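Local coordinates for protein 4,5-DOPA dioxygenase extradiol (Escherichia coli, PDB 2PW6) that opens the aromatic ring of DOPA between carbons 4 and 5 in vitro, as a zinc-binding extradiol dioxygenase whose physiological substrate is unknown, at residues A[18-23]-A[168-173]; A[172-177]-A[263-268]; A[64-69]-A[138-143]; A[98-103]-A[159-164]. One frame throughout, in Å; residues are numbered along the deposited sequence.

Contact 1: residues A[18-23]-A[168-173]; sequences LFLGHG and MLVASG. With ZN (zinc ion), chain B.
L18 to G21 run parallel to V170 to G173, strand axes 4.6 Å apart and 24° off parallel, and a backbone ladder leads from L18 N on L169 O to H22 N on G173 O. F19 and A171 share one side of the sheet. With CG anti to the backbone N (chi1 173°), the F19 ring reaches over the partner strand and sets CE1 3.6 Å from N of G173, which has no side chain to compete; P237, L238 and V241 of helix 236-243 pack on this side. On the reverse side, packed by V126 of helix 121-130, L20 CD2 leans on V170 CG2 at 3.6 Å. The two strands are neighbours in the mixed, helix-flanked sheet of this LigB-family enzyme, and H22 follows at the end of its strand. H22 NE2 binds zinc at 2.4 Å, together with H57, H234 and D86 of the second subunit. H22 ND1 donates to S172 OG (3.0 Å), which lies 11° out of the imidazole plane and is also bonded to S123. This second-shell bond and the metal on NE2 probably fix the ring's rotation together; G173 O lies over one face, offset toward the rim.

Contact 2: residues A[172-177]-A[263-268]; sequences SGNVVH and LSMLSV. With ZN (zinc ion), chain D.
The carboxamide of N174 has L263 CD1 over one face, 3.7 Å from N174 CG, and the carbonyl of S264 beyond its nitrogen, tilted 17° from the amide plane toward the side of L263 CD1: N174 ND2 donates to S264 O at 2.7 Å. The same ND2 also donates to H22 O, so this buried nitrogen is gripped twice. The other flat group, the H177 ring, lies alongside L263, whose CD1 approaches H177 CD2 obliquely at 3.9 Å; H234 stacks on the imidazole. H177 chelates a zinc ion through ND1 (2.0 Å) and its own carbonyl O, while its NE2 is bonded to D86 of the second subunit. The contact thus joins the loop leaving strand 167-173, at the end of the sheet where the metal-binding histidines gather, to strand 263-264 of a small antiparallel pair. N174 CG stands beside the backbone N (chi1 -69°), which brings the amide across to this strand. Shortened to an alanine here, the side chain would probably leave S264 O and H22 O without their shared donor and open a gap against L263 CD1. Further along, S264 N donates to V176 O at 3.1 Å, and S264 CB packs on V176 CB at 3.6 Å. The S264 hydroxyl turns to N198, with V175 CG2 resting against it and against L266 CD2. One water takes the V175 N-H (3.0 Å from N) and donates to both S264 O and L266 O.

Contact 3: residues A[64-69]-A[138-143]; sequences GVTAME and MVQLSI
An antiparallel pairing near one margin of the mixed sheet sets strand 63-66, which has strand 110-113 on its other flank, against strand 138-144. V65 and L141 form a non-hydrogen-bonded pair, T66 and Q140 a hydrogen-bonded one, in which T66 N donates to Q140 O at 3.1 Å and the return bond from Q140 N is weak. At the G64 end S142 N donates to G64 O, while G64 N turns to a side chain, S142 OG, at 2.8 Å; that hydroxyl is also bonded to T60. V65 packs on the face lying under helix 95-105: its CG2 meets L141 CD1 at 3.6 Å and its CG1 meets V139 CG1 at 4.1 Å. On the reverse face T66 OG1, placed between its backbone N and carbonyl carbon (chi1 77°), donates to Q140 OE1 at 2.8 Å, in the carbonyl plane and on a lone pair. The chain of M68, a selenomethionine, crosses Q140 at about a right angle, with CG 3.4 Å from Q140 OE1 and the selenium lying against Q140 CD. A leucine in place of Q140 would probably leave the T66 hydroxyl and W117 O without their mates. Because Q140 OE1 accepts from T66 while NE2 donates to W117 O, both ends of the amide have partners, which probably fixes which way round it sits.

Contact 4: residues A[98-103]-A[159-164]; sequences AQRLVE and LAALRD
L101 thrusts its CD1 methyl against CD2 of L159, 3.5 Å away and tighter than usual van der Waals contact, where the two side chains cross obliquely. Here helix 95-105 meets the helically coiled turn that follows helix 149-159, on one face of the mixed sheet. On the sheet side L101 touches V65 and V139, and L159 touches L141 and L169, so the leucines pack between helix and strands. The same L101 CD1 also touches L162 CD1 at 4.1 Å, there meeting the partner at about a right angle. L101 holds its CG anti to the backbone N, but chi2 is only 20°, far from a staggered value; such a strained torsion is consistent with a methyl squeezed in beside L159. L159 and L162 face the helix together because the chain coils tightly between them, with L162 N donating to L159 O at 3.1 Å. Toward the surface R100 takes over. It runs past L162 in the opposite direction, its aliphatic CG 3.8 Å from L162 CD2, so that the arginine chain, CG and NE alike, lies along the leucine and probably screens it. A bend at chi2 (67°) then carries the guanidinium on to E165, just beyond the segment, with which NH2 forms a salt bridge. On the way the same R100 NH2 passes A161 CB at 4.4 Å, obliquely to the guanidinium plane.

How the contacts relate
Contacts 1, 2 and 3 all reach the mixed sheet. Contact 1 joins neighbouring strands 17-21 and 167-173 near the centre of the chain; contact 2, centred about 8 Å away, continues from the shared S172 and G173 into the zinc-binding loop, and H22 O accepts from N174 ND2 between them. Contact 3 lies farther across the sheet, about 15 Å from contact 1 between centres, and contact 4 packs over it, with A98 and L101 on V65 and V139. Along the chain, contacts 3 and 4 interleave inside the loop that contact 1 closes, and contact 2 follows. The metal-binding end thus lies across the chain's centre from the helical packing of contact 4, about 25 Å from contact 2 between centres.

Contact 1: residues A[18-23]-A[168-173]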
loop_
_atom_site.group_PDB
_atom_site.type_symbol
_atom_site.label_atom_id
_atom_site.label_comp_id
_atom_site.label_asym_id
_atom_site.label_seq_id
_atom_site.Cartn_x
_atom_site.Cartn_y
_atom_site.Cartn_z
ATOM N N LEU A 18 17.668 -14.101 3.037
ATOM C CA LEU A 18 16.617 -14.400 2.089
ATOM C C LEU A 18 16.127 -13.156 1.379
ATOM O O LEU A 18 15.764 -12.171 2.030
ATOM C CB LEU A 18 15.441 -15.039 2.807
ATOM C CG LEU A 18 15.350 -16.562 2.840
ATOM C CD1 LEU A 18 16.562 -17.214 3.467
ATOM C CD2 LEU A 18 14.113 -16.910 3.630
ATOM N N PHE A 19 16.154 -13.208 0.047
ATOM C CA PHE A 19 15.460 -12.239 -0.818
ATOM C C PHE A 19 14.222 -12.902 -1.381
ATOM O O PHE A 19 14.319 -13.928 -2.019
ATOM C CB PHE A 19 16.344 -11.757 -1.988
ATOM C CG PHE A 19 15.595 -10.906 -2.979
ATOM C CD1 PHE A 19 15.259 -9.600 -2.670
ATOM C CD2 PHE A 19 15.157 -11.449 -4.209
ATOM C CE1 PHE A 19 14.556 -8.825 -3.554
ATOM C CE2 PHE A 19 14.438 -10.684 -5.104
ATOM C CZ PHE A 19 14.141 -9.381 -4.793
ATOM N N LEU A 20 13.055 -12.335 -1.140
ATOM C CA LEU A 20 11.848 -12.905 -1.679
ATOM C C LEU A 20 11.227 -11.943 -2.691
ATOM O O LEU A 20 11.093 -10.750 -2.414
ATOM C CB LEU A 20 10.823 -13.249 -0.582
ATOM C CG LEU A 20 11.029 -14.318 0.509
ATOM C CD1 LEU A 20 11.880 -15.482 0.029
ATOM C CD2 LEU A 20 11.665 -13.705 1.751
ATOM N N GLY A 21 10.863 -12.483 -3.861
ATOM C CA GLY A 21 9.984 -11.820 -4.801
ATOM C C GLY A 21 8.620 -11.889 -4.188
ATOM O O GLY A 21 8.160 -12.956 -3.814
ATOM N N HIS A 22 7.954 -10.764 -4.038
ATOM C CA HIS A 22 6.661 -10.724 -3.391
ATOM C C HIS A 22 5.521 -10.296 -4.294
ATOM O O HIS A 22 5.755 -9.818 -5.373
ATOM C CB HIS A 22 6.708 -9.883 -2.113
ATOM C CG HIS A 22 6.817 -8.407 -2.340
ATOM N ND1 HIS A 22 7.711 -7.624 -1.663
ATOM C CD2 HIS A 22 6.124 -7.570 -3.132
ATOM C CE1 HIS A 22 7.580 -6.377 -2.038
ATOM N NE2 HIS A 22 6.623 -6.314 -2.932
ATOM N N GLY A 23 4.289 -10.463 -3.825
ATOM C CA GLY A 23 3.108 -9.955 -4.536
ATOM C C GLY A 23 1.807 -10.081 -3.766
ATOM O O GLY A 23 1.462 -9.256 -2.894
HETATM N N MSE A 168 18.375 -13.371 11.154
HETATM C CA MSE A 168 17.992 -13.614 9.783
HETATM C C MSE A 168 17.682 -12.315 9.043
HETATM O O MSE A 168 16.863 -11.516 9.477
HETATM C CB MSE A 168 16.767 -14.510 9.730
HETATM C CG MSE A 168 16.455 -14.966 8.314
HETATM SE SE MSE A 168 14.848 -16.002 8.245
HETATM C CE MSE A 168 13.580 -14.917 9.213
ATOM N N LEU A 169 18.343 -12.139 7.910
ATOM C CA LEU A 169 18.033 -11.075 6.989
ATOM C C LEU A 169 16.890 -11.537 6.042
ATOM O O LEU A 169 17.013 -12.566 5.344
ATOM C CB LEU A 169 19.310 -10.673 6.244
ATOM C CG LEU A 169 20.541 -10.519 7.172
ATOM C CD1 LEU A 169 21.870 -10.372 6.430
ATOM C CD2 LEU A 169 20.397 -9.382 8.247
ATOM N N VAL A 170 15.765 -10.824 6.081
ATOM C CA VAL A 170 14.693 -11.025 5.093
ATOM C C VAL A 170 14.480 -9.746 4.240
ATOM O O VAL A 170 13.925 -8.759 4.704
ATOM C CB VAL A 170 13.367 -11.551 5.731
ATOM C CG1 VAL A 170 12.872 -10.606 6.756
ATOM C CG2 VAL A 170 12.267 -11.721 4.692
ATOM N N ALA A 171 14.986 -9.768 3.012
ATOM C CA ALA A 171 14.763 -8.666 2.042
ATOM C C ALA A 171 13.633 -9.065 1.102
ATOM O O ALA A 171 13.534 -10.221 0.720
ATOM C CB ALA A 171 15.996 -8.400 1.282
ATOM N N SER A 172 12.727 -8.145 0.801
ATOM C CA SER A 172 11.671 -8.456 -0.150
ATOM C C SER A 172 11.458 -7.340 -1.162
ATOM O O SER A 172 11.457 -6.152 -0.812
ATOM C CB SER A 172 10.354 -8.958 0.494
ATOM O OG SER A 172 9.408 -7.942 0.777
ATOM N N GLY A 173 11.320 -7.759 -2.424
ATOM C CA GLY A 173 11.055 -6.855 -3.546
ATOM C C GLY A 173 10.783 -7.688 -4.779
ATOM O O GLY A 173 10.029 -8.647 -4.693
HETATM ZN ZN ZN B . 6.156 -4.265 -4.091
#

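Contact 2: residues A[172-177]-A[263-268]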
loop_
_atom_site.group_PDB
_atom_site.type_symbol
_atom_site.label_atom_id
_atom_site.label_comp_id
_atom_site.label_asym_id
_atom_site.label_seq_id
_atom_site.Cartn_x
_atom_site.Cartn_y
_atom_site.Cartn_z
ATOM N N SER A 172 12.727 -8.145 0.801
ATOM C CA SER A 172 11.671 -8.456 -0.150
ATOM C C SER A 172 11.458 -7.340 -1.162
ATOM O O SER A 172 11.457 -6.152 -0.812
ATOM C CB SER A 172 10.354 -8.958 0.494
ATOM O OG SER A 172 9.408 -7.942 0.777
ATOM N N GLY A 173 11.320 -7.759 -2.424
ATOM C CA GLY A 173 11.055 -6.855 -3.546
ATOM C C GLY A 173 10.783 -7.688 -4.779
ATOM O O GLY A 173 10.029 -8.647 -4.693
ATOM N N ASN A 174 11.433 -7.347 -5.904
ATOM C CA ASN A 174 11.129 -7.948 -7.244
ATOM C C ASN A 174 12.197 -7.480 -8.208
ATOM O O ASN A 174 12.316 -6.260 -8.477
ATOM C CB ASN A 174 9.744 -7.519 -7.824
ATOM C CG ASN A 174 8.530 -8.083 -7.055
ATOM O OD1 ASN A 174 7.726 -7.304 -6.486
ATOM N ND2 ASN A 174 8.332 -9.416 -7.103
ATOM N N VAL A 175 12.997 -8.418 -8.717
ATOM C CA VAL A 175 14.067 -8.092 -9.645
ATOM C C VAL A 175 13.564 -7.602 -11.041
ATOM O O VAL A 175 14.325 -6.922 -11.786
ATOM C CB VAL A 175 15.073 -9.252 -9.786
ATOM C CG1 VAL A 175 15.539 -9.708 -8.409
ATOM C CG2 VAL A 175 14.467 -10.436 -10.596
ATOM N N VAL A 176 12.297 -7.886 -11.360
ATOM C CA VAL A 176 11.599 -7.233 -12.492
ATOM C C VAL A 176 10.314 -6.599 -12.018
ATOM O O VAL A 176 9.431 -7.282 -11.453
ATOM C CB VAL A 176 11.234 -8.204 -13.720
ATOM C CG1 VAL A 176 10.603 -7.398 -14.864
ATOM C CG2 VAL A 176 12.443 -8.993 -14.206
ATOM N N HIS A 177 10.175 -5.298 -12.274
ATOM C CA HIS A 177 9.093 -4.595 -11.640
ATOM C C HIS A 177 8.716 -3.329 -12.362
ATOM O O HIS A 177 9.133 -2.222 -11.980
ATOM C CB HIS A 177 9.426 -4.302 -10.144
ATOM C CG HIS A 177 8.282 -3.693 -9.390
ATOM N ND1 HIS A 177 7.902 -2.368 -9.554
ATOM C CD2 HIS A 177 7.398 -4.247 -8.521
ATOM C CE1 HIS A 177 6.874 -2.126 -8.749
ATOM N NE2 HIS A 177 6.539 -3.251 -8.130
ATOM N N LEU A 263 6.084 -9.222 -13.592
ATOM C CA LEU A 263 6.382 -9.313 -12.162
ATOM C C LEU A 263 7.276 -10.510 -11.845
ATOM O O LEU A 263 6.789 -11.631 -11.718
ATOM C CB LEU A 263 5.095 -9.349 -11.341
ATOM C CG LEU A 263 5.180 -9.053 -9.836
ATOM C CD1 LEU A 263 5.802 -7.650 -9.506
ATOM C CD2 LEU A 263 3.799 -9.125 -9.286
ATOM N N SER A 264 8.584 -10.287 -11.699
ATOM C CA SER A 264 9.448 -11.421 -11.335
ATOM C C SER A 264 9.404 -11.844 -9.848
ATOM O O SER A 264 9.438 -11.015 -8.925
ATOM C CB SER A 264 10.877 -11.276 -11.819
ATOM O OG SER A 264 11.603 -12.431 -11.421
HETATM N N MSE A 265 9.304 -13.158 -9.658
HETATM C CA MSE A 265 9.026 -13.748 -8.352
HETATM C C MSE A 265 10.252 -14.498 -7.870
HETATM O O MSE A 265 10.198 -15.254 -6.897
HETATM C CB MSE A 265 7.807 -14.686 -8.412
HETATM C CG MSE A 265 6.429 -14.050 -8.566
HETATM SE SE MSE A 265 5.916 -12.544 -7.376
HETATM C CE MSE A 265 4.143 -13.095 -6.834
ATOM N N LEU A 266 11.360 -14.283 -8.566
ATOM C CA LEU A 266 12.638 -14.831 -8.201
ATOM C C LEU A 266 13.037 -14.566 -6.735
ATOM O O LEU A 266 13.361 -13.422 -6.362
ATOM C CB LEU A 266 13.715 -14.276 -9.122
ATOM C CG LEU A 266 15.123 -14.804 -8.866
ATOM C CD1 LEU A 266 15.200 -16.324 -9.077
ATOM C CD2 LEU A 266 16.050 -14.128 -9.783
ATOM N N SER A 267 13.019 -15.643 -5.943
ATOM C CA SER A 267 13.537 -15.673 -4.581
ATOM C C SER A 267 14.944 -16.282 -4.467
ATOM O O SER A 267 15.319 -17.172 -5.242
ATOM C CB SER A 267 12.549 -16.395 -3.704
ATOM O OG SER A 267 11.290 -15.744 -3.823
ATOM N N VAL A 268 15.734 -15.783 -3.512
ATOM C CA VAL A 268 17.137 -16.173 -3.376
ATOM C C VAL A 268 17.471 -16.483 -1.908
ATOM O O VAL A 268 17.151 -15.703 -1.011
ATOM C CB VAL A 268 18.092 -15.091 -3.961
ATOM C CG1 VAL A 268 19.586 -15.458 -3.753
ATOM C CG2 VAL A 268 17.775 -14.835 -5.443
HETATM ZN ZN ZN D . 8.603 -0.645 -10.410
HETATM O O HOH W 1 12.178 -11.034 -7.529
#

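Contact 3: residues A[64-69]-A[138-143]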
loop_
_atom_site.group_PDB
_atom_site.type_symbol
_atom_site.label_atom_id
_atom_site.label_comp_id
_atom_site.label_asym_id
_atom_site.label_seq_id
_atom_site.Cartn_x
_atom_site.Cartn_y
_atom_site.Cartn_z
ATOM N N GLY A 64 17.080 4.541 7.755
ATOM C CA GLY A 64 16.298 4.488 8.973
ATOM C C GLY A 64 16.227 3.074 9.524
ATOM O O GLY A 64 16.467 2.110 8.798
ATOM N N VAL A 65 15.940 2.970 10.835
ATOM C CA VAL A 65 15.813 1.724 11.589
ATOM C C VAL A 65 14.670 1.955 12.587
ATOM O O VAL A 65 14.542 3.045 13.145
ATOM C CB VAL A 65 17.146 1.373 12.330
ATOM C CG1 VAL A 65 16.942 0.440 13.517
ATOM C CG2 VAL A 65 18.175 0.800 11.421
ATOM N N THR A 66 13.809 0.963 12.774
ATOM C CA THR A 66 12.789 1.014 13.812
ATOM C C THR A 66 12.964 -0.196 14.724
ATOM O O THR A 66 13.319 -1.258 14.274
ATOM C CB THR A 66 11.340 0.950 13.273
ATOM O OG1 THR A 66 11.023 -0.400 12.907
ATOM C CG2 THR A 66 11.138 1.850 12.090
ATOM N N ALA A 67 12.691 -0.038 16.004
ATOM C CA ALA A 67 12.670 -1.196 16.880
ATOM C C ALA A 67 11.235 -1.620 17.083
ATOM O O ALA A 67 10.979 -2.595 17.780
ATOM C CB ALA A 67 13.346 -0.900 18.198
HETATM N N MSE A 68 10.305 -0.892 16.457
HETATM C CA MSE A 68 8.883 -1.266 16.409
HETATM C C MSE A 68 8.203 -1.267 17.788
HETATM O O MSE A 68 7.589 -2.256 18.186
HETATM C CB MSE A 68 8.691 -2.620 15.714
HETATM C CG MSE A 68 9.116 -2.622 14.261
HETATM SE SE MSE A 68 8.888 -4.318 13.382
HETATM C CE MSE A 68 6.973 -4.531 13.483
ATOM N N GLU A 69 8.310 -0.139 18.489
ATOM C CA GLU A 69 7.677 0.063 19.797
ATOM C C GLU A 69 6.307 0.749 19.684
ATOM O O GLU A 69 5.868 1.436 20.621
ATOM C CB GLU A 69 8.615 0.882 20.705
HETATM N N MSE A 138 11.802 -8.374 15.879
HETATM C CA MSE A 138 12.001 -7.796 14.567
HETATM C C MSE A 138 12.378 -6.327 14.591
HETATM O O MSE A 138 11.953 -5.582 15.453
HETATM C CB MSE A 138 10.727 -8.008 13.747
HETATM C CG MSE A 138 10.879 -7.868 12.266
HETATM SE SE MSE A 138 9.204 -8.440 11.363
HETATM C CE MSE A 138 9.632 -10.302 11.052
ATOM N N VAL A 139 13.196 -5.966 13.610
ATOM C CA VAL A 139 13.606 -4.613 13.277
ATOM C C VAL A 139 13.338 -4.353 11.763
ATOM O O VAL A 139 13.564 -5.217 10.924
ATOM C CB VAL A 139 15.099 -4.462 13.677
ATOM C CG1 VAL A 139 15.780 -3.412 12.915
ATOM C CG2 VAL A 139 15.220 -4.161 15.234
ATOM N N GLN A 140 12.818 -3.179 11.426
ATOM C CA GLN A 140 12.771 -2.726 10.019
ATOM C C GLN A 140 13.957 -1.808 9.658
ATOM O O GLN A 140 14.316 -0.909 10.420
ATOM C CB GLN A 140 11.455 -2.022 9.742
ATOM C CG GLN A 140 10.224 -2.883 10.046
ATOM C CD GLN A 140 9.013 -2.049 10.266
ATOM O OE1 GLN A 140 9.005 -1.173 11.139
ATOM N NE2 GLN A 140 7.978 -2.277 9.473
ATOM N N LEU A 141 14.584 -2.095 8.521
ATOM C CA LEU A 141 15.659 -1.297 7.963
ATOM C C LEU A 141 15.221 -0.706 6.598
ATOM O O LEU A 141 14.631 -1.419 5.778
ATOM C CB LEU A 141 16.914 -2.159 7.768
ATOM C CG LEU A 141 18.133 -1.460 7.132
ATOM C CD1 LEU A 141 18.728 -0.368 8.083
ATOM C CD2 LEU A 141 19.158 -2.505 6.778
ATOM N N SER A 142 15.508 0.575 6.369
ATOM C CA SER A 142 15.067 1.251 5.155
ATOM C C SER A 142 16.231 1.353 4.164
ATOM O O SER A 142 17.414 1.160 4.527
ATOM C CB SER A 142 14.473 2.622 5.471
ATOM O OG SER A 142 15.493 3.570 5.699
ATOM N N ILE A 143 15.897 1.620 2.900
ATOM C CA ILE A 143 16.897 1.623 1.820
ATOM C C ILE A 143 17.190 3.081 1.507
ATOM O O ILE A 143 16.293 3.832 1.227
ATOM C CB ILE A 143 16.353 0.843 0.547
ATOM C CG1 ILE A 143 16.251 -0.663 0.828
ATOM C CG2 ILE A 143 17.227 1.082 -0.704
ATOM C CD1 ILE A 143 15.131 -1.361 0.049
#

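Contact 4: residues A[98-103]-A[159-164]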
loop_
_atom_site.group_PDB
_atom_site.type_symbol
_atom_site.label_atom_id
_atom_site.label_comp_id
_atom_site.label_asym_id
_atom_site.label_seq_id
_atom_site.Cartn_x
_atom_site.Cartn_y
_atom_site.Cartn_z
ATOM N N ALA A 98 18.067 -3.342 17.201
ATOM C CA ALA A 98 18.110 -1.972 16.611
ATOM C C ALA A 98 19.365 -1.191 16.934
ATOM O O ALA A 98 19.941 -0.541 16.053
ATOM C CB ALA A 98 16.904 -1.174 16.969
ATOM N N GLN A 99 19.797 -1.253 18.203
ATOM C CA GLN A 99 20.992 -0.559 18.681
ATOM C C GLN A 99 22.212 -1.207 18.085
ATOM O O GLN A 99 23.160 -0.516 17.653
ATOM C CB GLN A 99 21.030 -0.634 20.228
ATOM C CG GLN A 99 22.384 -0.381 20.909
ATOM C CD GLN A 99 22.322 -0.673 22.445
ATOM O OE1 GLN A 99 21.245 -0.603 23.063
ATOM N NE2 GLN A 99 23.453 -1.036 23.026
ATOM N N ARG A 100 22.195 -2.535 18.065
ATOM C CA ARG A 100 23.258 -3.295 17.434
ATOM C C ARG A 100 23.388 -2.997 15.908
ATOM O O ARG A 100 24.488 -2.965 15.368
ATOM C CB ARG A 100 23.089 -4.789 17.738
ATOM C CG ARG A 100 24.045 -5.726 16.995
ATOM C CD ARG A 100 25.528 -5.615 17.385
ATOM N NE ARG A 100 26.353 -6.500 16.534
ATOM C CZ ARG A 100 27.415 -6.127 15.819
ATOM N NH1 ARG A 100 27.857 -4.867 15.837
ATOM N NH2 ARG A 100 28.067 -7.037 15.098
ATOM N N LEU A 101 22.262 -2.727 15.252
ATOM C CA LEU A 101 22.227 -2.303 13.842
ATOM C C LEU A 101 22.841 -0.920 13.699
ATOM O O LEU A 101 23.693 -0.705 12.829
ATOM C CB LEU A 101 20.786 -2.312 13.313
ATOM C CG LEU A 101 20.464 -2.569 11.839
ATOM C CD1 LEU A 101 21.590 -3.260 11.082
ATOM C CD2 LEU A 101 19.256 -3.443 11.815
ATOM N N VAL A 102 22.443 0.005 14.586
ATOM C CA VAL A 102 22.962 1.373 14.535
ATOM C C VAL A 102 24.460 1.393 14.732
ATOM O O VAL A 102 25.154 2.075 13.977
ATOM C CB VAL A 102 22.205 2.336 15.482
ATOM C CG1 VAL A 102 22.761 3.758 15.439
ATOM C CG2 VAL A 102 20.725 2.375 15.090
ATOM N N GLU A 103 24.961 0.614 15.702
ATOM C CA GLU A 103 26.399 0.529 16.024
ATOM C C GLU A 103 27.226 -0.101 14.907
ATOM O O GLU A 103 28.288 0.419 14.522
ATOM C CB GLU A 103 26.608 -0.277 17.332
ATOM C CG GLU A 103 26.009 0.406 18.596
ATOM C CD GLU A 103 25.885 -0.517 19.841
ATOM O OE1 GLU A 103 25.509 0.027 20.930
ATOM O OE2 GLU A 103 26.164 -1.748 19.744
ATOM N N LEU A 159 25.981 -6.166 6.981
ATOM C CA LEU A 159 24.945 -6.962 7.667
ATOM C C LEU A 159 25.313 -8.413 7.871
ATOM O O LEU A 159 24.666 -9.107 8.660
ATOM C CB LEU A 159 23.621 -6.894 6.913
ATOM C CG LEU A 159 22.950 -5.522 6.966
ATOM C CD1 LEU A 159 21.942 -5.391 5.843
ATOM C CD2 LEU A 159 22.328 -5.269 8.375
ATOM N N ALA A 160 26.304 -8.875 7.111
ATOM C CA ALA A 160 26.756 -10.266 7.138
ATOM C C ALA A 160 27.140 -10.742 8.556
ATOM O O ALA A 160 26.721 -11.821 8.987
ATOM C CB ALA A 160 27.929 -10.484 6.133
ATOM N N ALA A 161 27.899 -9.922 9.285
ATOM C CA ALA A 161 28.247 -10.258 10.669
ATOM C C ALA A 161 27.030 -10.684 11.518
ATOM O O ALA A 161 27.133 -11.577 12.345
ATOM C CB ALA A 161 29.017 -9.087 11.348
ATOM N N LEU A 162 25.881 -10.062 11.323
ATOM C CA LEU A 162 24.720 -10.406 12.152
ATOM C C LEU A 162 24.199 -11.826 11.946
ATOM O O LEU A 162 23.391 -12.323 12.753
ATOM C CB LEU A 162 23.588 -9.426 11.944
ATOM C CG LEU A 162 23.803 -7.956 12.277
ATOM C CD1 LEU A 162 22.647 -7.182 11.680
ATOM C CD2 LEU A 162 23.900 -7.756 13.803
ATOM N N ARG A 163 24.675 -12.483 10.885
ATOM C CA ARG A 163 24.217 -13.821 10.561
ATOM C C ARG A 163 24.764 -14.878 11.534
ATOM O O ARG A 163 24.124 -15.904 11.766
ATOM C CB ARG A 163 24.534 -14.159 9.107
ATOM C CG ARG A 163 23.741 -13.320 8.088
ATOM C CD ARG A 163 24.135 -13.684 6.665
ATOM N NE ARG A 163 23.908 -15.109 6.403
ATOM C CZ ARG A 163 24.642 -15.852 5.576
ATOM N NH1 ARG A 163 25.653 -15.317 4.878
ATOM N NH2 ARG A 163 24.357 -17.140 5.443
ATOM N N ASP A 164 25.932 -14.595 12.107
ATOM C CA ASP A 164 26.538 -15.410 13.170
ATOM C C ASP A 164 26.030 -15.031 14.589
ATOM O O ASP A 164 26.434 -15.643 15.578
ATOM C CB ASP A 164 28.060 -15.268 13.108
ATOM C CG ASP A 164 28.649 -15.742 11.786
ATOM O OD1 ASP A 164 28.181 -16.768 11.262
ATOM O OD2 ASP A 164 29.597 -15.101 11.278
#